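Local coordinates for protein HpuA (PDB 5EC6) that probably serves as an outer-membrane lipoprotein receptor that binds haemoglobin, a host source of iron for the bacterium, at residues P17-V22 with T85-I90; G47-F52 with S149-G154; P57-Y60 with M65-N68; Q69-Q74 with Y81-Y86; I117-N122 with L131-M136. All coordinates share one frame; numbering follows the deposited sequence.

Contact 1 (P17-V22 with T85-I90)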
# COMPACT_ATOMS: atom_id res chain seq x y z
N PRO A 17 5.58 -4.56 -22.62
CA PRO A 17 6.79 -3.83 -22.93
C PRO A 17 7.78 -3.76 -21.78
O PRO A 17 7.40 -3.89 -20.62
CB PRO A 17 6.29 -2.44 -23.28
CG PRO A 17 4.93 -2.34 -22.74
CD PRO A 17 4.37 -3.71 -22.68
N VAL A 18 9.05 -3.54 -22.12
CA VAL A 18 10.11 -3.46 -21.15
C VAL A 18 10.08 -2.05 -20.61
O VAL A 18 10.05 -1.09 -21.37
CB VAL A 18 11.49 -3.82 -21.77
CG1 VAL A 18 12.63 -3.52 -20.79
CG2 VAL A 18 11.49 -5.28 -22.15
N LEU A 19 10.09 -1.90 -19.27
CA LEU A 19 10.04 -0.59 -18.69
C LEU A 19 11.45 0.00 -18.52
O LEU A 19 12.31 -0.58 -17.86
CB LEU A 19 9.33 -0.66 -17.34
CG LEU A 19 9.08 0.67 -16.62
CD1 LEU A 19 8.13 1.56 -17.39
CD2 LEU A 19 8.59 0.43 -15.20
N ARG A 20 11.67 1.17 -19.11
CA ARG A 20 12.91 1.88 -18.93
C ARG A 20 12.94 2.80 -17.72
O ARG A 20 11.96 3.52 -17.44
CB ARG A 20 13.26 2.68 -20.20
CG ARG A 20 13.52 1.78 -21.41
CD ARG A 20 13.88 2.57 -22.68
NE ARG A 20 12.99 3.71 -22.89
CZ ARG A 20 11.74 3.66 -23.35
NH1 ARG A 20 11.17 2.52 -23.73
NH2 ARG A 20 11.04 4.78 -23.45
N ALA A 21 14.09 2.84 -17.09
CA ALA A 21 14.30 3.71 -15.93
C ALA A 21 14.14 5.17 -16.28
O ALA A 21 14.48 5.62 -17.39
CB ALA A 21 15.64 3.48 -15.33
N VAL A 22 13.66 5.92 -15.30
CA VAL A 22 13.60 7.38 -15.44
C VAL A 22 14.94 8.03 -15.18
O VAL A 22 15.59 7.79 -14.16
CB VAL A 22 12.52 7.95 -14.48
CG1 VAL A 22 12.43 9.47 -14.59
CG2 VAL A 22 11.17 7.32 -14.79
N THR A 85 0.95 2.01 -16.68
CA THR A 85 -0.15 1.16 -17.07
C THR A 85 0.17 -0.32 -17.07
O THR A 85 -0.73 -1.11 -16.91
CB THR A 85 -0.73 1.58 -18.45
OG1 THR A 85 0.14 1.15 -19.49
CG2 THR A 85 -0.86 3.09 -18.52
N TYR A 86 1.44 -0.71 -17.25
CA TYR A 86 1.81 -2.12 -17.37
C TYR A 86 2.46 -2.77 -16.14
O TYR A 86 2.71 -3.98 -16.13
CB TYR A 86 2.77 -2.30 -18.53
CG TYR A 86 2.12 -2.06 -19.86
CD1 TYR A 86 1.23 -2.98 -20.36
CD2 TYR A 86 2.34 -0.88 -20.55
CE1 TYR A 86 0.60 -2.77 -21.57
CE2 TYR A 86 1.71 -0.65 -21.76
CZ TYR A 86 0.84 -1.60 -22.26
OH TYR A 86 0.20 -1.39 -23.46
N ASN A 87 2.81 -1.97 -15.12
CA ASN A 87 3.41 -2.53 -13.91
C ASN A 87 2.42 -2.52 -12.73
O ASN A 87 2.80 -2.22 -11.61
CB ASN A 87 4.73 -1.84 -13.55
CG ASN A 87 4.63 -0.35 -13.36
OD1 ASN A 87 3.58 0.26 -13.56
ND2 ASN A 87 5.72 0.23 -12.90
N THR A 88 1.18 -2.85 -13.03
CA THR A 88 0.14 -2.96 -12.01
C THR A 88 -0.58 -4.28 -12.05
O THR A 88 -0.44 -5.05 -12.99
CB THR A 88 -0.91 -1.84 -12.15
OG1 THR A 88 -1.59 -1.97 -13.40
CG2 THR A 88 -0.30 -0.54 -12.07
N LEU A 89 -1.33 -4.56 -11.00
CA LEU A 89 -2.18 -5.73 -10.93
C LEU A 89 -3.19 -5.69 -12.08
O LEU A 89 -3.62 -4.63 -12.53
CB LEU A 89 -2.93 -5.74 -9.60
CG LEU A 89 -2.05 -5.83 -8.36
CD1 LEU A 89 -2.95 -5.79 -7.12
CD2 LEU A 89 -1.19 -7.06 -8.35
N ILE A 90 -3.59 -6.86 -12.51
CA ILE A 90 -4.77 -7.02 -13.36
C ILE A 90 -6.01 -6.49 -12.65
O ILE A 90 -6.32 -6.89 -11.53
CB ILE A 90 -5.00 -8.49 -13.73
CG1 ILE A 90 -3.76 -9.11 -14.40
CG2 ILE A 90 -6.23 -8.61 -14.66
CD1 ILE A 90 -3.78 -10.64 -14.43
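P17 and Y86 form the outer half of this contact, L19 and N87 the inner half. The first pair is a CH-pi interaction. The pyrrolidine ring stands at about a right angle over one face of the tyrosine, with P17 CD 3.8 Å from the centroid of the Y86 ring and only 5° off its normal. P17 CG shares the same face further out, 3.7 Å from Y86 CD2, so two methylenes of the proline lie over the aromatic carbons. With CG of Y86 anti to its own carbonyl carbon (chi1 -68°), the ring lies with one face under P17.

The second kind of contact is a methyl group against an amide. L19 CD2 comes to 3.7 Å from N87 ND2, the two side chains meeting at a slant, and no polar bond joins them. The amide is gripped within its own loop instead: N87 ND2 gives a hydrogen bond to D82 O and N87 OD1 accepts one from G84 N. Bonded through both its N and its O, the amide is held in one rotation as L19 packs on its nitrogen.

Q108 of strand 104-109 joins both halves, touching L19, Y86 and N87 with its side chain and bonding to P17 O. The backbone of L19 also bonds to P109 and D111. The arrangement is that of an extended N-terminal segment laid against strand 104-109 and the loop after strand 80-81, attached to that loop partly through a proline-aromatic CH-pi contact.

Contact 2 (G47-F52 with S149-G154)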
# COMPACT_ATOMS: atom_id res chain seq x y z
N GLY A 47 14.94 -0.24 -1.49
CA GLY A 47 13.97 0.41 -2.43
C GLY A 47 13.09 1.35 -1.64
O GLY A 47 12.82 1.16 -0.43
N SER A 48 12.65 2.43 -2.28
CA SER A 48 11.76 3.37 -1.62
C SER A 48 11.00 4.24 -2.63
O SER A 48 11.41 4.34 -3.81
CB SER A 48 12.54 4.26 -0.64
OG SER A 48 13.40 5.15 -1.30
N VAL A 49 9.90 4.82 -2.18
CA VAL A 49 9.15 5.81 -3.01
C VAL A 49 9.68 7.20 -2.70
O VAL A 49 9.94 7.56 -1.52
CB VAL A 49 7.62 5.69 -2.85
CG1 VAL A 49 7.10 4.45 -3.52
CG2 VAL A 49 7.17 5.77 -1.39
N LYS A 50 9.88 8.02 -3.75
CA LYS A 50 10.53 9.29 -3.59
C LYS A 50 9.77 10.35 -4.42
O LYS A 50 9.29 10.04 -5.52
CB LYS A 50 11.97 9.23 -4.04
CG LYS A 50 12.88 8.41 -3.13
CD LYS A 50 14.33 8.67 -3.42
CE LYS A 50 15.20 8.21 -2.26
NZ LYS A 50 16.62 8.27 -2.71
N PRO A 51 9.59 11.54 -3.86
CA PRO A 51 8.81 12.60 -4.57
C PRO A 51 9.69 13.47 -5.48
O PRO A 51 10.85 13.79 -5.14
CB PRO A 51 8.29 13.45 -3.42
CG PRO A 51 9.35 13.36 -2.36
CD PRO A 51 9.95 11.97 -2.50
N PHE A 52 9.11 13.88 -6.60
CA PHE A 52 9.80 14.70 -7.61
C PHE A 52 8.84 15.76 -8.14
O PHE A 52 7.62 15.63 -8.08
CB PHE A 52 10.26 13.81 -8.78
CG PHE A 52 11.45 12.98 -8.46
CD1 PHE A 52 11.26 11.73 -7.85
CD2 PHE A 52 12.72 13.45 -8.65
CE1 PHE A 52 12.32 10.96 -7.55
CE2 PHE A 52 13.82 12.69 -8.30
CZ PHE A 52 13.60 11.45 -7.76
N SER A 149 12.46 -7.49 -3.40
CA SER A 149 12.18 -6.56 -2.31
C SER A 149 10.74 -6.08 -2.41
O SER A 149 10.37 -5.41 -3.39
CB SER A 149 13.13 -5.39 -2.31
OG SER A 149 12.89 -4.58 -1.19
N LEU A 150 9.93 -6.51 -1.45
CA LEU A 150 8.52 -6.09 -1.40
C LEU A 150 8.45 -4.82 -0.59
O LEU A 150 9.23 -4.64 0.37
CB LEU A 150 7.64 -7.17 -0.85
CG LEU A 150 7.70 -8.52 -1.59
CD1 LEU A 150 8.59 -9.52 -0.84
CD2 LEU A 150 6.34 -9.09 -2.00
N PHE A 151 7.55 -3.89 -0.99
CA PHE A 151 7.49 -2.58 -0.36
C PHE A 151 6.05 -2.11 -0.19
O PHE A 151 5.12 -2.51 -0.89
CB PHE A 151 8.25 -1.50 -1.16
CG PHE A 151 7.61 -1.15 -2.47
CD1 PHE A 151 7.87 -1.90 -3.59
CD2 PHE A 151 6.75 -0.07 -2.55
CE1 PHE A 151 7.25 -1.57 -4.80
CE2 PHE A 151 6.11 0.23 -3.73
CZ PHE A 151 6.37 -0.51 -4.84
N ALA A 152 5.90 -1.22 0.78
CA ALA A 152 4.69 -0.40 0.97
C ALA A 152 5.20 0.96 1.43
O ALA A 152 5.94 1.07 2.39
CB ALA A 152 3.73 -0.97 1.99
N GLY A 153 4.85 2.01 0.69
CA GLY A 153 5.33 3.32 1.07
C GLY A 153 4.38 4.44 0.65
O GLY A 153 3.51 4.25 -0.20
N GLY A 154 4.54 5.59 1.26
CA GLY A 154 3.57 6.68 1.04
C GLY A 154 3.75 7.81 2.01
O GLY A 154 4.77 7.95 2.67
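V49 packs closely on the backbone of G153 and G154, and the whole contact turns on this one side chain. V49 CG2 lies 3.7 Å from G153 C and the same distance from G154 N, so a methyl rests directly on the peptide between the two glycines. With no side chain at G153, the strands come unusually close for face-to-face packing: the axes of 48-52 and 149-154 approach to 6.8 Å. CG2 reaches in because it sits between the backbone N and the carbonyl carbon of V49, while CG1 takes the place anti to the carbonyl (chi1 -72°) and faces F151.

That second branch fits less closely. V49 CG1 is 4.3 Å from F151 CE2 and meets the ring obliquely. The ring has a closer partner in Y73, with which it is stacked, and V49 is further enclosed by I71 and F83.

Towards G47 the contact opens out. G47 N and S149 OG are 4.8 Å apart and not bonded; the serine hydroxyl is engaged instead with Q45 N and G46 O in the loop leading into the strand. S48 turns its side chain away from strand 149-154, and K50 reaches off to Q74, both on the partly exposed side of the sheet.

The two strands run in nearly the same direction, yet they belong to different sheets and are joined by contacts between faces. The signed angle of -26° is consistent with the aligned face-to-face packing of beta sandwiches, drawn in locally at the glycines.

Contact 3 (P57-Y60 with M65-N68)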
# COMPACT_ATOMS: atom_id res chain seq x y z
N PRO A 57 6.98 18.53 -21.84
CA PRO A 57 6.33 19.39 -22.85
C PRO A 57 4.86 19.01 -23.02
O PRO A 57 4.50 17.84 -22.94
CB PRO A 57 7.08 19.05 -24.14
CG PRO A 57 7.69 17.74 -23.89
CD PRO A 57 7.99 17.65 -22.43
N SER A 58 4.01 20.02 -23.27
CA SER A 58 2.62 19.76 -23.56
C SER A 58 2.52 18.93 -24.88
O SER A 58 3.20 19.29 -25.85
CB SER A 58 1.88 21.08 -23.79
OG SER A 58 0.56 20.84 -24.27
N PRO A 59 1.64 17.92 -24.94
CA PRO A 59 1.33 17.26 -26.22
C PRO A 59 0.54 18.10 -27.17
O PRO A 59 0.37 17.66 -28.32
CB PRO A 59 0.48 16.05 -25.80
CG PRO A 59 0.80 15.83 -24.37
CD PRO A 59 1.00 17.19 -23.83
N TYR A 60 -0.05 19.20 -26.67
CA TYR A 60 -1.13 19.92 -27.39
C TYR A 60 -0.83 21.34 -27.73
O TYR A 60 -1.30 21.85 -28.77
CB TYR A 60 -2.43 19.85 -26.57
CG TYR A 60 -2.74 18.43 -26.19
CD1 TYR A 60 -3.01 17.47 -27.17
CD2 TYR A 60 -2.69 18.03 -24.85
CE1 TYR A 60 -3.26 16.16 -26.82
CE2 TYR A 60 -2.93 16.73 -24.50
CZ TYR A 60 -3.20 15.79 -25.50
OH TYR A 60 -3.40 14.48 -25.16
N MET A 65 5.31 24.18 -21.32
CA MET A 65 5.87 23.17 -20.38
C MET A 65 4.91 22.99 -19.19
O MET A 65 4.44 23.98 -18.59
CB MET A 65 7.23 23.67 -19.91
CG MET A 65 8.23 23.93 -21.03
SD MET A 65 8.52 22.56 -22.10
CE MET A 65 9.15 21.35 -20.92
N LEU A 66 4.63 21.73 -18.89
CA LEU A 66 3.71 21.34 -17.85
C LEU A 66 4.53 20.77 -16.66
O LEU A 66 5.28 19.83 -16.85
CB LEU A 66 2.78 20.27 -18.37
CG LEU A 66 2.00 20.63 -19.66
CD1 LEU A 66 1.23 19.45 -20.16
CD2 LEU A 66 1.11 21.85 -19.42
N THR A 67 4.32 21.32 -15.49
CA THR A 67 5.04 20.91 -14.29
C THR A 67 4.06 20.28 -13.30
O THR A 67 3.00 20.85 -13.01
CB THR A 67 5.73 22.10 -13.69
OG1 THR A 67 6.68 22.59 -14.62
CG2 THR A 67 6.47 21.71 -12.43
N ASN A 68 4.39 19.09 -12.80
CA ASN A 68 3.52 18.41 -11.84
C ASN A 68 4.39 17.67 -10.83
O ASN A 68 5.47 17.27 -11.15
CB ASN A 68 2.63 17.43 -12.57
CG ASN A 68 1.52 18.14 -13.32
OD1 ASN A 68 0.64 18.72 -12.69
ND2 ASN A 68 1.64 18.23 -14.65
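P57 and M65 face each other as an antiparallel, non-hydrogen-bonded pair, with P57 CA and M65 CA 4.5 Å apart. The backbone bonds lie to either side of them, from S58 to L64 and from L66 to K56, so the proline occupies a position where its missing N-H costs nothing to this pairing. Beyond S58 the chain leaves the ladder. S58 OG accepts from Y60 N at 3.0 Å and 159°, an ST turn, and it bonds to I61 N as well, which begins the loop joining the two strands.

The methionine curls back over the proline. All three of its torsions lie near -60°, bending the chain at every step, so that M65 CE ends 3.7 Å from P57 N. The sulfur follows, with M65 SD 3.9 Å from P57 CA. L66 works beside the loop instead: its CD1 methyl comes to 3.7 Å from S58 CA, and P59 CD lies at 4.3 Å from L66 CD1. P59 CB in turn sits over one face of the Y60 ring.

This is the far end of the hairpin of strands 48-57 and 65-74, about 29 Å from the centre of the chain and largely at the surface. The segments meet through van der Waals contacts of methyl, methylene and sulfur groups, while the polar fixing comes from the flanking backbone bonds and one serine hydroxyl accepting from two N-H groups.

Contact 4 (Q69-Q74 with Y81-Y86)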
# COMPACT_ATOMS: atom_id res chain seq x y z
N GLN A 69 3.81 17.46 -9.65
CA GLN A 69 4.38 16.57 -8.62
C GLN A 69 4.13 15.13 -8.97
O GLN A 69 3.01 14.76 -9.41
CB GLN A 69 3.76 16.90 -7.28
CG GLN A 69 4.16 18.25 -6.76
CD GLN A 69 3.56 18.54 -5.38
OE1 GLN A 69 2.42 18.10 -5.04
NE2 GLN A 69 4.32 19.23 -4.57
N GLU A 70 5.16 14.28 -8.80
CA GLU A 70 5.04 12.87 -9.08
C GLU A 70 5.77 12.11 -7.97
O GLU A 70 6.59 12.68 -7.26
CB GLU A 70 5.62 12.48 -10.43
CG GLU A 70 4.88 13.15 -11.59
CD GLU A 70 5.28 12.65 -12.95
OE1 GLU A 70 5.78 11.52 -13.09
OE2 GLU A 70 5.03 13.42 -13.93
N ILE A 71 5.45 10.83 -7.85
CA ILE A 71 6.24 9.89 -7.05
C ILE A 71 6.82 8.84 -7.97
O ILE A 71 6.09 8.29 -8.79
CB ILE A 71 5.35 9.13 -6.03
CG1 ILE A 71 4.63 10.07 -5.06
CG2 ILE A 71 6.21 8.07 -5.30
CD1 ILE A 71 5.49 10.67 -3.99
N LEU A 72 8.13 8.60 -7.84
CA LEU A 72 8.81 7.53 -8.54
C LEU A 72 9.23 6.47 -7.52
O LEU A 72 9.44 6.81 -6.35
CB LEU A 72 10.05 8.04 -9.27
CG LEU A 72 9.83 9.18 -10.27
CD1 LEU A 72 11.17 9.67 -10.87
CD2 LEU A 72 8.87 8.70 -11.33
N TYR A 73 9.35 5.24 -7.99
CA TYR A 73 9.86 4.13 -7.20
C TYR A 73 11.36 4.04 -7.48
O TYR A 73 11.76 3.85 -8.62
CB TYR A 73 9.13 2.82 -7.55
CG TYR A 73 9.79 1.64 -6.89
CD1 TYR A 73 9.70 1.43 -5.53
CD2 TYR A 73 10.58 0.79 -7.62
CE1 TYR A 73 10.36 0.36 -4.92
CE2 TYR A 73 11.24 -0.27 -7.03
CZ TYR A 73 11.13 -0.47 -5.69
OH TYR A 73 11.81 -1.54 -5.11
N GLN A 74 12.20 4.17 -6.45
CA GLN A 74 13.65 3.88 -6.58
C GLN A 74 13.92 2.42 -6.13
O GLN A 74 13.71 2.06 -4.96
CB GLN A 74 14.51 4.84 -5.76
CG GLN A 74 15.97 4.70 -6.13
CD GLN A 74 16.91 5.56 -5.35
OE1 GLN A 74 16.67 5.93 -4.21
NE2 GLN A 74 18.01 5.93 -5.99
N TYR A 81 11.76 4.21 -11.36
CA TYR A 81 10.69 3.76 -12.24
C TYR A 81 9.37 4.45 -11.97
O TYR A 81 9.04 4.76 -10.82
CB TYR A 81 10.47 2.24 -12.16
CG TYR A 81 11.72 1.48 -12.58
CD1 TYR A 81 11.99 1.27 -13.96
CD2 TYR A 81 12.67 1.09 -11.66
CE1 TYR A 81 13.18 0.65 -14.35
CE2 TYR A 81 13.87 0.45 -12.05
CZ TYR A 81 14.11 0.26 -13.39
OH TYR A 81 15.28 -0.39 -13.73
N ASP A 82 8.62 4.74 -13.03
CA ASP A 82 7.30 5.30 -12.77
C ASP A 82 6.27 4.22 -12.54
O ASP A 82 6.46 3.04 -12.84
CB ASP A 82 6.89 6.35 -13.82
CG ASP A 82 7.19 5.93 -15.23
OD1 ASP A 82 7.19 4.73 -15.50
OD2 ASP A 82 7.43 6.82 -16.07
N PHE A 83 5.17 4.63 -11.92
CA PHE A 83 4.00 3.81 -11.81
C PHE A 83 3.16 4.06 -13.06
O PHE A 83 2.73 5.18 -13.31
CB PHE A 83 3.21 4.18 -10.56
CG PHE A 83 3.97 3.91 -9.28
CD1 PHE A 83 4.16 2.61 -8.84
CD2 PHE A 83 4.54 4.97 -8.52
CE1 PHE A 83 4.87 2.34 -7.64
CE2 PHE A 83 5.23 4.69 -7.35
CZ PHE A 83 5.40 3.40 -6.91
N GLY A 84 2.96 3.04 -13.86
CA GLY A 84 2.20 3.27 -15.09
C GLY A 84 1.24 2.17 -15.39
O GLY A 84 0.79 1.44 -14.52
N THR A 85 0.95 2.01 -16.68
CA THR A 85 -0.15 1.16 -17.07
C THR A 85 0.17 -0.32 -17.07
O THR A 85 -0.73 -1.11 -16.91
CB THR A 85 -0.73 1.58 -18.45
OG1 THR A 85 0.14 1.15 -19.49
CG2 THR A 85 -0.86 3.09 -18.52
N TYR A 86 1.44 -0.71 -17.25
CA TYR A 86 1.81 -2.12 -17.37
C TYR A 86 2.46 -2.77 -16.14
O TYR A 86 2.71 -3.98 -16.13
CB TYR A 86 2.77 -2.30 -18.53
CG TYR A 86 2.12 -2.06 -19.86
CD1 TYR A 86 1.23 -2.98 -20.36
CD2 TYR A 86 2.34 -0.88 -20.55
CE1 TYR A 86 0.60 -2.77 -21.57
CE2 TYR A 86 1.71 -0.65 -21.76
CZ TYR A 86 0.84 -1.60 -22.26
OH TYR A 86 0.20 -1.39 -23.46
O HOH W 1 5.04 7.34 -11.13
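Y73 and Y81 pair across a beta hairpin that adds the short strand 80-81 to the edge of a four-stranded antiparallel sheet. Theirs is a hydrogen-bonded pair: Y73 N gives to Y81 O at 2.9 Å, in the carbonyl plane, and Y81 N gives back to Y73 O at 2.8 Å, tilted slightly from it.

The two tyrosines leave the same face of the sheet, but their rings part, because their first torsions differ. In Y73 the ring carbon CG is anti to the backbone N (chi1 172°), which sends the ring away from the 81-86 segment to stack on F151. Y81 has its CG anti to the carbonyl carbon instead (chi1 -61°), and its hydroxyl bonds to D111.

F83 comes in from further along to lie beside the base of Y73 and against I71. Its tip F83 CZ is 3.8 Å from Y73 CB, approached obliquely, and F83 CE2 is 4.1 Å from I71 CG2, the two side chains crossing at a slant. The ring edge also faces the backbone: I71 O lies near the ring plane, 3.7 Å from F83 CD2. V49, M116 and A118 touch the same phenyl group, so it lies between strand 48-57 of this sheet and strand 115-118 of the other.

L72 turns to the other face, its CD2 methyl 4.0 Å from Y81 O. Past Y81 the backbones diverge, and a water takes over the pairing, giving a hydrogen to I71 O at 2.7 Å and accepting one from F83 N.

Contact 5 (I117-N122 with L131-M136)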
# COMPACT_ATOMS: atom_id res chain seq x y z
N ILE A 117 6.05 -4.74 -9.98
CA ILE A 117 4.60 -4.57 -9.97
C ILE A 117 4.20 -3.69 -8.77
O ILE A 117 4.93 -3.62 -7.75
CB ILE A 117 3.93 -5.94 -9.85
CG1 ILE A 117 2.44 -5.84 -10.28
CG2 ILE A 117 4.12 -6.51 -8.48
CD1 ILE A 117 1.79 -7.10 -10.71
N ALA A 118 3.07 -3.00 -8.94
CA ALA A 118 2.47 -2.15 -7.91
C ALA A 118 0.96 -2.26 -7.98
O ALA A 118 0.39 -2.87 -8.90
CB ALA A 118 2.93 -0.74 -8.06
N CYS A 119 0.27 -1.75 -6.97
CA CYS A 119 -1.21 -1.82 -6.97
C CYS A 119 -1.84 -1.14 -8.19
O CYS A 119 -1.39 -0.07 -8.63
CB CYS A 119 -1.81 -1.10 -5.80
SG CYS A 119 -3.50 -1.69 -5.30
N CYS A 120 -2.92 -1.73 -8.72
CA CYS A 120 -3.73 -1.05 -9.74
C CYS A 120 -4.65 -0.05 -9.07
O CYS A 120 -5.81 -0.36 -8.74
CB CYS A 120 -4.54 -2.04 -10.58
SG CYS A 120 -5.69 -3.11 -9.66
N THR A 121 -4.16 1.16 -8.85
CA THR A 121 -4.92 2.08 -8.07
C THR A 121 -5.92 2.83 -8.97
O THR A 121 -6.92 3.33 -8.46
CB THR A 121 -4.01 3.01 -7.20
OG1 THR A 121 -3.24 3.87 -8.05
CG2 THR A 121 -3.09 2.16 -6.30
N ASN A 122 -5.68 2.89 -10.28
CA ASN A 122 -6.10 4.05 -11.09
C ASN A 122 -7.45 3.95 -11.77
O ASN A 122 -7.87 4.89 -12.46
CB ASN A 122 -5.10 4.35 -12.19
CG ASN A 122 -3.89 5.08 -11.68
OD1 ASN A 122 -3.60 5.07 -10.48
ND2 ASN A 122 -3.18 5.73 -12.59
N LEU A 131 -8.13 -1.22 -3.19
CA LEU A 131 -7.22 -0.85 -4.25
C LEU A 131 -7.18 0.64 -4.48
O LEU A 131 -6.29 1.11 -5.16
CB LEU A 131 -7.69 -1.48 -5.58
CG LEU A 131 -7.83 -2.99 -5.73
CD1 LEU A 131 -8.57 -3.23 -7.04
CD2 LEU A 131 -6.44 -3.64 -5.75
N ARG A 132 -8.17 1.36 -3.93
CA ARG A 132 -8.36 2.76 -4.21
C ARG A 132 -7.45 3.62 -3.34
O ARG A 132 -7.91 4.51 -2.61
CB ARG A 132 -9.80 3.15 -3.90
CG ARG A 132 -10.91 2.40 -4.62
CD ARG A 132 -12.27 2.97 -4.16
NE ARG A 132 -13.39 2.54 -5.00
CZ ARG A 132 -13.62 2.99 -6.23
NH1 ARG A 132 -12.83 3.90 -6.79
NH2 ARG A 132 -14.66 2.52 -6.92
N LEU A 133 -6.17 3.35 -3.40
CA LEU A 133 -5.24 4.04 -2.53
C LEU A 133 -4.99 5.36 -3.19
O LEU A 133 -4.98 5.41 -4.43
CB LEU A 133 -3.96 3.23 -2.44
CG LEU A 133 -4.16 1.83 -1.89
CD1 LEU A 133 -2.88 1.03 -2.09
CD2 LEU A 133 -4.49 1.87 -0.45
N LYS A 134 -4.91 6.44 -2.39
CA LYS A 134 -4.57 7.80 -2.87
C LYS A 134 -3.31 8.37 -2.27
O LYS A 134 -2.76 9.31 -2.80
CB LYS A 134 -5.72 8.80 -2.59
CG LYS A 134 -7.08 8.34 -3.04
CD LYS A 134 -7.29 8.34 -4.55
CE LYS A 134 -8.77 8.03 -4.83
NZ LYS A 134 -9.03 6.94 -5.83
N SER A 135 -2.83 7.79 -1.18
CA SER A 135 -1.68 8.35 -0.47
C SER A 135 -0.52 7.36 -0.22
O SER A 135 0.41 7.65 0.53
CB SER A 135 -2.09 8.90 0.89
OG SER A 135 -3.04 9.95 0.74
N MET A 136 -0.56 6.24 -0.91
CA MET A 136 0.47 5.20 -0.77
C MET A 136 0.45 4.32 -1.99
O MET A 136 -0.53 4.31 -2.76
CB MET A 136 0.27 4.38 0.54
CG MET A 136 -1.03 3.68 0.56
SD MET A 136 -1.08 2.40 1.85
CE MET A 136 0.09 1.26 1.20
O HOH W 2 -3.47 6.43 -6.30
O HOH W 3 -7.05 5.09 -6.24
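L131 is the bump of this contact, and C119 and C120 make the hollow that receives it. The isobutyl group pushes its two methyls against the two sulfurs: L131 CD2 lies 3.6 Å from C119 SG, and L131 CD1 is 3.9 Å from C120 SG. The sulfurs come to it with different first torsions, C119 SG anti to its backbone N (chi1 -155°) and C120 SG between N and the carbonyl carbon (chi1 58°), on a chain bent by an inverse gamma turn at C120.

T121 is a second, smaller bump, set into the bend that another inverse gamma turn makes around R132. Its CA-H points at L131 O, 3.4 Å from T121 CA; T121 CG2 lies 3.6 Å from L131 O and 4.1 Å from L133 CB, the side chains crossing at about a right angle.

On the polar side, two waters bridge the segments. One gives to both T121 OG1 and L133 O; the other gives to L133 O and T121 O while accepting from K134 NZ. As T121 OG1 itself donates to N122 OD1, the hydroxyl is used in both senses. The chemistry thus divides in two: sulfur and methyl groups fill the interior, while polar links across the segments pass through water.

From the N terminus, contact 1 closes a loop of 62 residues, bringing 17-22 against 85-90. Contact 2 opens inside that loop, at 47-52, and closes beyond it at 149-154, so the two cross. Contacts 3 and 4 follow in series along strand 65-74, the first near its start and the second at its end; contact 3 is nested within contacts 1 and 2, and contact 4 within contact 2, sharing T85 and Y86 with contact 1. Contact 5 comes after contact 1 has closed but still lies inside contact 2. Together they tie the N-terminal loop and the four-stranded sheet to strands 115-118 and 148-154, with backbone bonds from N87 and L89 to A118 joining contacts 1 and 5.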